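Local coordinates for protein putative glycosyltransferase (GalT1) (Streptococcus parasanguinis, PDB 4PHR) that probably transfers sugar residues from a UDP-activated donor, this chain being the GT-D-fold glycosyltransferase domain of a longer protein, here holding UDP with manganese nearby, at residues A[119-124]-A[226-231]; A[160-165]-A[231-236]; A[153-158]-A[248-253]. One frame throughout, in Å; residues are numbered along the deposited sequence.

Contact 1 (A[119-124]-A[226-231]). With UDP (uridine-5'-diphosphate), chain B.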
loop_
_atom_site.group_PDB
_atom_site.type_symbol
_atom_site.label_atom_id
_atom_site.label_comp_id
_atom_site.label_asym_id
_atom_site.label_seq_id
_atom_site.Cartn_x
_atom_site.Cartn_y
_atom_site.Cartn_z
ATOM N N ILE A 119 2.071 4.264 5.565
ATOM C CA ILE A 119 2.724 3.136 6.235
ATOM C C ILE A 119 3.580 2.334 5.246
ATOM O O ILE A 119 4.522 1.650 5.652
ATOM C CB ILE A 119 1.758 2.192 7.009
ATOM C CG1 ILE A 119 0.727 1.553 6.088
ATOM C CG2 ILE A 119 1.087 2.914 8.172
ATOM C CD1 ILE A 119 0.049 0.347 6.707
ATOM N N SER A 120 3.274 2.437 3.949
ATOM C CA SER A 120 4.073 1.760 2.925
ATOM C C SER A 120 5.185 2.665 2.397
ATOM O O SER A 120 6.010 2.227 1.603
ATOM C CB SER A 120 3.196 1.306 1.752
ATOM O OG SER A 120 2.634 2.438 1.105
ATOM N N ARG A 121 5.198 3.923 2.849
ATOM C CA ARG A 121 6.067 4.960 2.274
ATOM C C ARG A 121 6.817 5.729 3.375
ATOM O O ARG A 121 6.623 6.931 3.555
ATOM C CB ARG A 121 5.229 5.933 1.431
ATOM C CG ARG A 121 4.241 5.288 0.447
ATOM C CD ARG A 121 4.932 4.403 -0.580
ATOM N NE ARG A 121 6.007 5.123 -1.251
ATOM C CZ ARG A 121 6.038 5.401 -2.546
ATOM N NH1 ARG A 121 5.058 4.999 -3.347
ATOM N NH2 ARG A 121 7.073 6.067 -3.041
ATOM N N PRO A 122 7.683 5.035 4.121
ATOM C CA PRO A 122 8.214 5.612 5.361
ATOM C C PRO A 122 9.561 6.313 5.220
ATOM O O PRO A 122 10.205 6.533 6.242
ATOM C CB PRO A 122 8.395 4.377 6.262
ATOM C CG PRO A 122 7.917 3.173 5.439
ATOM C CD PRO A 122 8.002 3.606 4.021
ATOM N N TYR A 123 9.993 6.652 4.008
ATOM C CA TYR A 123 11.364 7.143 3.860
ATOM C C TYR A 123 11.601 8.255 2.835
ATOM O O TYR A 123 12.013 9.359 3.200
ATOM C CB TYR A 123 12.307 5.958 3.570
ATOM C CG TYR A 123 13.756 6.351 3.329
ATOM C CD1 TYR A 123 14.590 6.689 4.386
ATOM C CD2 TYR A 123 14.287 6.374 2.045
ATOM C CE1 TYR A 123 15.905 7.056 4.170
ATOM C CE2 TYR A 123 15.604 6.743 1.818
ATOM C CZ TYR A 123 16.408 7.079 2.885
ATOM O OH TYR A 123 17.722 7.444 2.672
ATOM N N ILE A 124 11.369 7.969 1.560
ATOM C CA ILE A 124 11.966 8.787 0.495
ATOM C C ILE A 124 11.446 10.229 0.416
ATOM O O ILE A 124 12.197 11.142 0.057
ATOM C CB ILE A 124 11.878 8.095 -0.897
ATOM C CG1 ILE A 124 12.954 8.637 -1.847
ATOM C CG2 ILE A 124 10.484 8.237 -1.477
ATOM C CD1 ILE A 124 14.369 8.280 -1.444
ATOM N N LEU A 226 0.288 -3.429 1.727
ATOM C CA LEU A 226 1.612 -2.831 1.939
ATOM C C LEU A 226 2.254 -2.186 0.706
ATOM O O LEU A 226 3.362 -1.658 0.797
ATOM C CB LEU A 226 2.587 -3.849 2.538
ATOM C CG LEU A 226 2.370 -4.235 4.009
ATOM C CD1 LEU A 226 3.394 -5.277 4.448
ATOM C CD2 LEU A 226 2.425 -2.995 4.893
ATOM N N GLY A 227 1.582 -2.249 -0.441
ATOM C CA GLY A 227 1.980 -1.473 -1.605
ATOM C C GLY A 227 3.464 -1.493 -1.926
ATOM O O GLY A 227 4.047 -2.554 -2.137
ATOM N N HIS A 228 4.067 -0.305 -1.957
ATOM C CA HIS A 228 5.458 -0.110 -2.398
ATOM C C HIS A 228 6.507 -0.220 -1.284
ATOM O O HIS A 228 7.618 0.323 -1.406
ATOM C CB HIS A 228 5.589 1.232 -3.127
ATOM C CG HIS A 228 5.206 1.173 -4.574
ATOM N ND1 HIS A 228 4.266 2.011 -5.133
ATOM C CD2 HIS A 228 5.658 0.390 -5.581
ATOM C CE1 HIS A 228 4.158 1.750 -6.425
ATOM N NE2 HIS A 228 4.996 0.772 -6.723
ATOM N N ILE A 229 6.174 -0.913 -0.199
ATOM C CA ILE A 229 7.094 -0.995 0.936
ATOM C C ILE A 229 8.497 -1.468 0.523
ATOM O O ILE A 229 9.503 -0.993 1.052
ATOM C CB ILE A 229 6.538 -1.889 2.088
ATOM C CG1 ILE A 229 7.426 -1.764 3.324
ATOM C CG2 ILE A 229 6.379 -3.341 1.643
ATOM C CD1 ILE A 229 7.483 -0.352 3.864
ATOM N N ASP A 230 8.585 -2.382 -0.439
ATOM C CA ASP A 230 9.895 -2.895 -0.824
ATOM C C ASP A 230 10.815 -1.827 -1.415
ATOM O O ASP A 230 12.008 -1.788 -1.098
ATOM C CB ASP A 230 9.785 -4.058 -1.811
ATOM C CG ASP A 230 11.146 -4.608 -2.194
ATOM O OD1 ASP A 230 11.658 -5.498 -1.472
ATOM O OD2 ASP A 230 11.713 -4.137 -3.207
ATOM N N SER A 231 10.273 -0.986 -2.296
ATOM C CA SER A 231 11.069 0.085 -2.893
ATOM C C SER A 231 11.592 1.010 -1.814
ATOM O O SER A 231 12.765 1.400 -1.831
ATOM C CB SER A 231 10.235 0.915 -3.875
ATOM O OG SER A 231 9.851 0.148 -4.997
HETATM N N1 UDP B . 0.947 -3.952 -8.669
HETATM C C2 UDP B . 0.820 -5.163 -9.304
HETATM N N3 UDP B . -0.214 -5.368 -10.186
HETATM C C4 UDP B . -1.129 -4.373 -10.436
HETATM C C5 UDP B . -1.007 -3.143 -9.790
HETATM C C6 UDP B . 0.129 -2.917 -9.020
HETATM O O2 UDP B . 1.640 -6.060 -9.111
HETATM O O4 UDP B . -2.056 -4.616 -11.215
HETATM C "C1'" UDP B . 2.013 -3.787 -7.669
HETATM C "C2'" UDP B . 3.240 -2.984 -8.011
HETATM O "O2'" UDP B . 4.153 -3.764 -8.755
HETATM C "C3'" UDP B . 3.757 -2.661 -6.627
HETATM C "C4'" UDP B . 2.481 -2.500 -5.817
HETATM O "O4'" UDP B . 1.430 -3.078 -6.594
HETATM O "O3'" UDP B . 4.480 -3.758 -6.113
HETATM C "C5'" UDP B . 2.182 -1.038 -5.508
HETATM O "O5'" UDP B . 0.939 -0.965 -4.821
HETATM P PA UDP B . 0.291 0.438 -4.370
HETATM O O1A UDP B . -0.074 1.219 -5.567
HETATM O O2A UDP B . -0.815 0.097 -3.443
HETATM O O3A UDP B . 1.543 1.146 -3.624
HETATM P PB UDP B . 1.687 2.515 -2.752
HETATM O O1B UDP B . 2.385 3.485 -3.645
HETATM O O2B UDP B . 2.533 2.104 -1.607
HETATM O O3B UDP B . 0.322 2.994 -2.365
#

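Contact 2 (A[160-165]-A[231-236])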
loop_
_atom_site.group_PDB
_atom_site.type_symbol
_atom_site.label_atom_id
_atom_site.label_comp_id
_atom_site.label_asym_id
_atom_site.label_seq_id
_atom_site.Cartn_x
_atom_site.Cartn_y
_atom_site.Cartn_z
ATOM N N VAL A 160 12.744 -9.598 -1.857
ATOM C CA VAL A 160 13.695 -10.440 -2.571
ATOM C C VAL A 160 15.033 -9.720 -2.694
ATOM O O VAL A 160 15.109 -8.604 -3.202
ATOM C CB VAL A 160 13.169 -10.863 -3.953
ATOM C CG1 VAL A 160 14.227 -11.673 -4.694
ATOM C CG2 VAL A 160 11.886 -11.667 -3.791
ATOM N N GLY A 161 16.085 -10.362 -2.209
ATOM C CA GLY A 161 17.403 -9.757 -2.204
ATOM C C GLY A 161 17.660 -8.788 -1.062
ATOM O O GLY A 161 18.673 -8.101 -1.057
ATOM N N ASN A 162 16.743 -8.718 -0.103
ATOM C CA ASN A 162 16.961 -7.915 1.097
ATOM C C ASN A 162 16.422 -8.656 2.321
ATOM O O ASN A 162 15.847 -9.739 2.183
ATOM C CB ASN A 162 16.369 -6.494 0.956
ATOM C CG ASN A 162 14.859 -6.492 0.804
ATOM O OD1 ASN A 162 14.142 -6.987 1.666
ATOM N ND2 ASN A 162 14.369 -5.883 -0.273
ATOM N N ASP A 163 16.587 -8.082 3.509
ATOM C CA ASP A 163 16.202 -8.772 4.744
ATOM C C ASP A 163 14.862 -8.320 5.327
ATOM O O ASP A 163 14.568 -8.568 6.494
ATOM C CB ASP A 163 17.315 -8.678 5.801
ATOM C CG ASP A 163 17.550 -7.259 6.289
ATOM O OD1 ASP A 163 16.818 -6.345 5.860
ATOM O OD2 ASP A 163 18.457 -7.059 7.125
ATOM N N LEU A 164 14.032 -7.677 4.513
ATOM C CA LEU A 164 12.765 -7.144 5.017
ATOM C C LEU A 164 11.916 -8.179 5.771
ATOM O O LEU A 164 11.383 -7.894 6.844
ATOM C CB LEU A 164 11.956 -6.533 3.875
ATOM C CG LEU A 164 10.636 -5.848 4.239
ATOM C CD1 LEU A 164 10.867 -4.704 5.229
ATOM C CD2 LEU A 164 9.977 -5.349 2.971
ATOM N N PHE A 165 11.798 -9.380 5.211
ATOM C CA PHE A 165 10.964 -10.423 5.804
ATOM C C PHE A 165 11.760 -11.558 6.451
ATOM O O PHE A 165 11.230 -12.654 6.638
ATOM C CB PHE A 165 10.018 -11.017 4.745
ATOM C CG PHE A 165 9.096 -10.008 4.114
ATOM C CD1 PHE A 165 8.187 -9.313 4.881
ATOM C CD2 PHE A 165 9.137 -9.768 2.759
ATOM C CE1 PHE A 165 7.344 -8.382 4.312
ATOM C CE2 PHE A 165 8.282 -8.840 2.171
ATOM C CZ PHE A 165 7.388 -8.149 2.950
ATOM N N SER A 231 10.273 -0.986 -2.296
ATOM C CA SER A 231 11.069 0.085 -2.893
ATOM C C SER A 231 11.592 1.010 -1.814
ATOM O O SER A 231 12.765 1.400 -1.831
ATOM C CB SER A 231 10.235 0.915 -3.875
ATOM O OG SER A 231 9.851 0.148 -4.997
ATOM N N GLU A 232 10.710 1.382 -0.887
ATOM C CA GLU A 232 11.080 2.293 0.191
ATOM C C GLU A 232 12.164 1.673 1.075
ATOM O O GLU A 232 13.122 2.346 1.479
ATOM C CB GLU A 232 9.843 2.673 1.001
ATOM C CG GLU A 232 8.889 3.591 0.227
ATOM C CD GLU A 232 9.131 5.068 0.509
ATOM O OE1 GLU A 232 10.078 5.394 1.258
ATOM O OE2 GLU A 232 8.367 5.910 -0.013
ATOM N N TYR A 233 12.041 0.381 1.356
ATOM C CA TYR A 233 13.038 -0.287 2.173
ATOM C C TYR A 233 14.385 -0.335 1.453
ATOM O O TYR A 233 15.425 -0.113 2.062
ATOM C CB TYR A 233 12.576 -1.693 2.569
ATOM C CG TYR A 233 13.473 -2.342 3.593
ATOM C CD1 TYR A 233 13.613 -1.795 4.862
ATOM C CD2 TYR A 233 14.195 -3.492 3.290
ATOM C CE1 TYR A 233 14.448 -2.382 5.808
ATOM C CE2 TYR A 233 15.028 -4.084 4.230
ATOM C CZ TYR A 233 15.141 -3.527 5.486
ATOM O OH TYR A 233 15.975 -4.113 6.419
ATOM N N GLU A 234 14.372 -0.618 0.154
ATOM C CA GLU A 234 15.620 -0.643 -0.614
ATOM C C GLU A 234 16.281 0.735 -0.620
ATOM O O GLU A 234 17.491 0.859 -0.438
ATOM C CB GLU A 234 15.363 -1.100 -2.054
ATOM C CG GLU A 234 14.954 -2.559 -2.192
ATOM C CD GLU A 234 16.121 -3.483 -2.417
ATOM O OE1 GLU A 234 17.263 -2.990 -2.520
ATOM O OE2 GLU A 234 15.889 -4.704 -2.494
ATOM N N TRP A 235 15.483 1.781 -0.821
ATOM C CA TRP A 235 16.027 3.139 -0.803
ATOM C C TRP A 235 16.619 3.470 0.574
ATOM O O TRP A 235 17.700 4.053 0.679
ATOM C CB TRP A 235 14.940 4.147 -1.174
ATOM C CG TRP A 235 14.563 4.133 -2.616
ATOM C CD1 TRP A 235 15.374 3.837 -3.675
ATOM C CD2 TRP A 235 13.277 4.445 -3.172
ATOM N NE1 TRP A 235 14.678 3.953 -4.851
ATOM C CE2 TRP A 235 13.386 4.317 -4.571
ATOM C CE3 TRP A 235 12.041 4.809 -2.623
ATOM C CZ2 TRP A 235 12.312 4.541 -5.427
ATOM C CZ3 TRP A 235 10.972 5.035 -3.478
ATOM C CH2 TRP A 235 11.117 4.902 -4.866
ATOM N N TYR A 236 15.900 3.087 1.623
ATOM C CA TYR A 236 16.358 3.286 2.993
ATOM C C TYR A 236 17.692 2.565 3.261
ATOM O O TYR A 236 18.616 3.140 3.848
ATOM C CB TYR A 236 15.271 2.836 3.977
ATOM C CG TYR A 236 15.760 2.530 5.369
ATOM C CD1 TYR A 236 15.966 1.217 5.780
ATOM C CD2 TYR A 236 16.016 3.551 6.278
ATOM C CE1 TYR A 236 16.418 0.932 7.055
ATOM C CE2 TYR A 236 16.469 3.274 7.556
ATOM C CZ TYR A 236 16.666 1.962 7.937
ATOM O OH TYR A 236 17.110 1.678 9.209
HETATM O O HOH W 1 17.084 -6.645 -4.032
HETATM O O HOH W 2 19.169 -5.109 -1.656
HETATM O O HOH W 3 18.226 -4.818 8.882
#

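Contact 3 (A[153-158]-A[248-253]). With UDP (uridine-5'-diphosphate), chain B.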
loop_
_atom_site.group_PDB
_atom_site.type_symbol
_atom_site.label_atom_id
_atom_site.label_comp_id
_atom_site.label_asym_id
_atom_site.label_seq_id
_atom_site.Cartn_x
_atom_site.Cartn_y
_atom_site.Cartn_z
ATOM N N GLY A 153 2.541 -8.722 -7.493
ATOM C CA GLY A 153 2.707 -8.889 -8.921
ATOM C C GLY A 153 4.024 -9.536 -9.280
ATOM O O GLY A 153 4.931 -9.654 -8.450
ATOM N N ALA A 154 4.146 -9.929 -10.541
ATOM C CA ALA A 154 5.327 -10.643 -11.005
ATOM C C ALA A 154 6.634 -9.855 -10.916
ATOM O O ALA A 154 7.710 -10.452 -10.848
ATOM C CB ALA A 154 5.104 -11.154 -12.428
ATOM N N THR A 155 6.557 -8.528 -10.950
ATOM C CA THR A 155 7.762 -7.695 -10.836
ATOM C C THR A 155 7.991 -7.152 -9.415
ATOM O O THR A 155 9.043 -6.576 -9.132
ATOM C CB THR A 155 7.754 -6.513 -11.841
ATOM O OG1 THR A 155 6.633 -5.652 -11.576
ATOM C CG2 THR A 155 7.679 -7.029 -13.266
ATOM N N SER A 156 7.020 -7.332 -8.527
ATOM C CA SER A 156 7.076 -6.755 -7.177
ATOM C C SER A 156 8.258 -7.301 -6.369
ATOM O O SER A 156 9.042 -6.541 -5.787
ATOM C CB SER A 156 5.771 -7.028 -6.424
ATOM O OG SER A 156 4.660 -6.457 -7.089
ATOM N N ARG A 157 8.369 -8.623 -6.322
ATOM C CA ARG A 157 9.487 -9.301 -5.659
ATOM C C ARG A 157 9.814 -8.696 -4.292
ATOM O O ARG A 157 10.970 -8.385 -3.962
ATOM C CB ARG A 157 10.686 -9.343 -6.599
ATOM C CG ARG A 157 10.308 -10.084 -7.871
ATOM C CD ARG A 157 11.403 -10.196 -8.885
ATOM N NE ARG A 157 10.947 -11.072 -9.960
ATOM C CZ ARG A 157 11.628 -12.117 -10.414
ATOM N NH1 ARG A 157 12.814 -12.405 -9.901
ATOM N NH2 ARG A 157 11.127 -12.861 -11.389
ATOM N N SER A 158 8.775 -8.556 -3.482
ATOM C CA SER A 158 8.896 -7.874 -2.204
ATOM C C SER A 158 9.796 -8.672 -1.272
ATOM O O SER A 158 9.572 -9.861 -1.025
ATOM C CB SER A 158 7.515 -7.665 -1.569
ATOM O OG SER A 158 6.679 -6.850 -2.384
ATOM N N ASN A 248 16.619 -4.844 -10.612
ATOM C CA ASN A 248 16.243 -6.249 -10.562
ATOM C C ASN A 248 14.765 -6.507 -10.292
ATOM O O ASN A 248 14.338 -7.652 -10.193
ATOM C CB ASN A 248 17.118 -6.991 -9.539
ATOM C CG ASN A 248 16.984 -6.425 -8.124
ATOM O OD1 ASN A 248 16.778 -5.225 -7.935
ATOM N ND2 ASN A 248 17.100 -7.295 -7.125
ATOM N N LYS A 249 13.982 -5.441 -10.176
ATOM C CA LYS A 249 12.576 -5.575 -9.845
ATOM C C LYS A 249 11.876 -4.260 -10.128
ATOM O O LYS A 249 12.514 -3.276 -10.487
ATOM C CB LYS A 249 12.409 -5.945 -8.371
ATOM C CG LYS A 249 13.021 -4.934 -7.422
ATOM C CD LYS A 249 12.681 -5.209 -5.965
ATOM C CE LYS A 249 13.694 -6.129 -5.321
ATOM N NZ LYS A 249 13.463 -6.261 -3.852
ATOM N N HIS A 250 10.561 -4.254 -9.958
ATOM C CA HIS A 250 9.760 -3.035 -10.033
ATOM C C HIS A 250 10.260 -1.972 -9.053
ATOM O O HIS A 250 10.624 -2.294 -7.927
ATOM C CB HIS A 250 8.311 -3.399 -9.684
ATOM C CG HIS A 250 7.409 -2.219 -9.510
ATOM N ND1 HIS A 250 6.893 -1.515 -10.575
ATOM C CD2 HIS A 250 6.924 -1.626 -8.395
ATOM C CE1 HIS A 250 6.126 -0.540 -10.122
ATOM N NE2 HIS A 250 6.130 -0.584 -8.803
ATOM N N THR A 251 10.259 -0.711 -9.477
ATOM C CA THR A 251 10.554 0.400 -8.579
ATOM C C THR A 251 9.380 1.370 -8.509
ATOM O O THR A 251 8.875 1.803 -9.539
ATOM C CB THR A 251 11.780 1.215 -9.044
ATOM O OG1 THR A 251 12.896 0.348 -9.267
ATOM C CG2 THR A 251 12.161 2.222 -7.977
ATOM N N ALA A 252 8.974 1.730 -7.290
ATOM C CA ALA A 252 7.942 2.747 -7.083
ATOM C C ALA A 252 8.234 4.000 -7.903
ATOM O O ALA A 252 9.370 4.472 -7.938
ATOM C CB ALA A 252 7.850 3.112 -5.606
ATOM N N GLU A 253 7.194 4.522 -8.549
ATOM C CA GLU A 253 7.220 5.776 -9.319
ATOM C C GLU A 253 7.874 5.672 -10.692
ATOM O O GLU A 253 7.908 6.639 -11.455
ATOM C CB GLU A 253 7.789 6.944 -8.509
ATOM C CG GLU A 253 6.776 7.567 -7.538
ATOM C CD GLU A 253 6.617 6.784 -6.251
ATOM O OE1 GLU A 253 7.592 6.710 -5.478
ATOM O OE2 GLU A 253 5.517 6.246 -6.006
HETATM N N1 UDP B . 0.947 -3.952 -8.669
HETATM C C2 UDP B . 0.820 -5.163 -9.304
HETATM N N3 UDP B . -0.214 -5.368 -10.186
HETATM C C4 UDP B . -1.129 -4.373 -10.436
HETATM C C5 UDP B . -1.007 -3.143 -9.790
HETATM C C6 UDP B . 0.129 -2.917 -9.020
HETATM O O2 UDP B . 1.640 -6.060 -9.111
HETATM O O4 UDP B . -2.056 -4.616 -11.215
HETATM C "C1'" UDP B . 2.013 -3.787 -7.669
HETATM C "C2'" UDP B . 3.240 -2.984 -8.011
HETATM O "O2'" UDP B . 4.153 -3.764 -8.755
HETATM C "C3'" UDP B . 3.757 -2.661 -6.627
HETATM C "C4'" UDP B . 2.481 -2.500 -5.817
HETATM O "O4'" UDP B . 1.430 -3.078 -6.594
HETATM O "O3'" UDP B . 4.480 -3.758 -6.113
HETATM C "C5'" UDP B . 2.182 -1.038 -5.508
HETATM O "O5'" UDP B . 0.939 -0.965 -4.821
HETATM P PA UDP B . 0.291 0.438 -4.370
HETATM O O1A UDP B . -0.074 1.219 -5.567
HETATM O O2A UDP B . -0.815 0.097 -3.443
HETATM O O3A UDP B . 1.543 1.146 -3.624
HETATM P PB UDP B . 1.687 2.515 -2.752
HETATM O O1B UDP B . 2.385 3.485 -3.645
HETATM O O2B UDP B . 2.533 2.104 -1.607
HETATM O O3B UDP B . 0.322 2.994 -2.365
HETATM O O HOH W 4 8.789 -3.813 -6.152
#

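Contact 1 (A[119-124]-A[226-231])
The diphosphate end of the UDP site is built where the 119-124 loop meets the start of helix 229-238, and S120, R121 and H228 of both segments converge on the beta phosphate. S120 OG gives its proton to UDP O2B at 2.7 Å. The same oxygen accepts H228 N at 2.9 Å in a nearly straight bond (165°). That amide belongs to a type II' turn running from L226 to I229, closed by I229 N to L226 O, with H228 at the N-cap position; the helix end is thus directed at the phosphate, which its dipole would probably favour. UDP O1B is shared by two side chains, H228 ND1 at 2.8 Å and R121 NH1 at 3.1 Å. Both reach it in their own planes, although ring and guanidinium stand 79° apart. The other polar edges of R121 are tied by E232 and E253, and H228 NE2 is hydrogen-bonded to H250 NE2. One face of the imidazole carries UDP C5', 3.5 Å above its centre. Behind the phosphate the segments touch directly: CG1 of I229 is anti to the backbone N (chi1 -171°), which sends CD1 to P122 CG at 3.9 Å, while S120 CB abuts L226 O.

Contact 2 (A[160-165]-A[231-236])
This is a partly buried loop-to-helix contact, where the loop that joins neighbouring strands 147-153 and 170-176 of the five-stranded parallel sheet packs against helix 229-238 through side chains. Two adjacent helix residues, Y233 and E234, meet the loop residues N162, D163 and L164. The Y233 ring has the larger part in it. Its CB leaves the helix toward the loop, and the ring follows. L164 CD1 sits over one face, 3.9 Å from the ring centroid and 13° off the normal, a well-centred CH-pi contact. At the phenol end, Y233 OH donates to D163 OD1 over a very short 2.5 Å; the carboxylate oxygen lies in the plane of the ring. K140 also bonds the phenol oxygen, so this end of the ring is held by a charged residue from helix 132-140 as well.

The second grip is polar. N162 ND2 donates to E234 OE2 at 2.9 Å along a nearly linear path (169°). The glutamate oxygen lies in the amide plane of N162 but is itself approached from above the carboxylate plane, 46° out of it. E234 OE2 forms a salt bridge to K249 and takes a proton from water 1, which also donates to V160 O; water 2 similarly joins G161 O to E234 OE1. N162 ND2 has a second acceptor in D230 of the same helix. The other amide atom, N162 OD1, turns back on its own loop and accepts L164 N at 2.9 Å, in the carbonyl plane and on a lone pair. With its acceptor two residues before the donor, this is an Asx turn, which orients the amide whose nitrogen bonds the helix.

Contact 3 (A[153-158]-A[248-253])
A chi1 of 171° swings the H250 ring to the far side of CB from its own amide nitrogen, away from T155 and toward the 2'-hydroxyl of the UDP ribose, whereas T155, with OG1 between backbone N and carbonyl carbon (chi1 62°), lays that oxygen against H250 CB at 3.4 Å. The backbones join beside this pair: H250 N donates to T155 O at 2.9 Å. D257 bonds both T155 OG1 and H250 ND1, which fixes the rotation of the imidazole. The 153-158 loop leaves the C-terminal end of strand 147-153, where parallel alpha/beta nucleotide-binding folds commonly hold their ligand, and both segments contribute to the ribose pocket. S156 OG shares a hydrogen bond with UDP O3' at 2.9 Å and accepts G153 N at 3.1 Å. UDP O2' lies 3.5 Å above the centre of one H250 ring face. G153 CA, meanwhile, comes within 3.0 Å of UDP O2 of the uracil. Farther from the ligand, the K249 chain, bent at chi3 (89°), passes over the S156 and R157 carbonyls; its NZ makes a weak bond to R157 O at 3.3 Å and its stronger salt bridge to D230.

In the fold
Following the chain from its N terminus, the 119-124 loop comes first, after strand 115-116 of the three-stranded sheet, and contact 1 joins it to the start of helix 229-238, more than a hundred residues on. Strand 147-153 of the five-stranded sheet then leads into 153-158 and 160-165. Contact 2 returns 160-165 to the same helix, and contact 3 takes 153-158 past it to 248-253. Contact 2 is therefore nested within the loop closed by contact 3, whereas contact 1 crosses both. Contacts 1 and 2 share S231, whose hydroxyl bonds A252 N of the 248-253 segment. Contacts 1 and 3 both touch UDP, the first at the beta phosphate, the second mainly at the ribose.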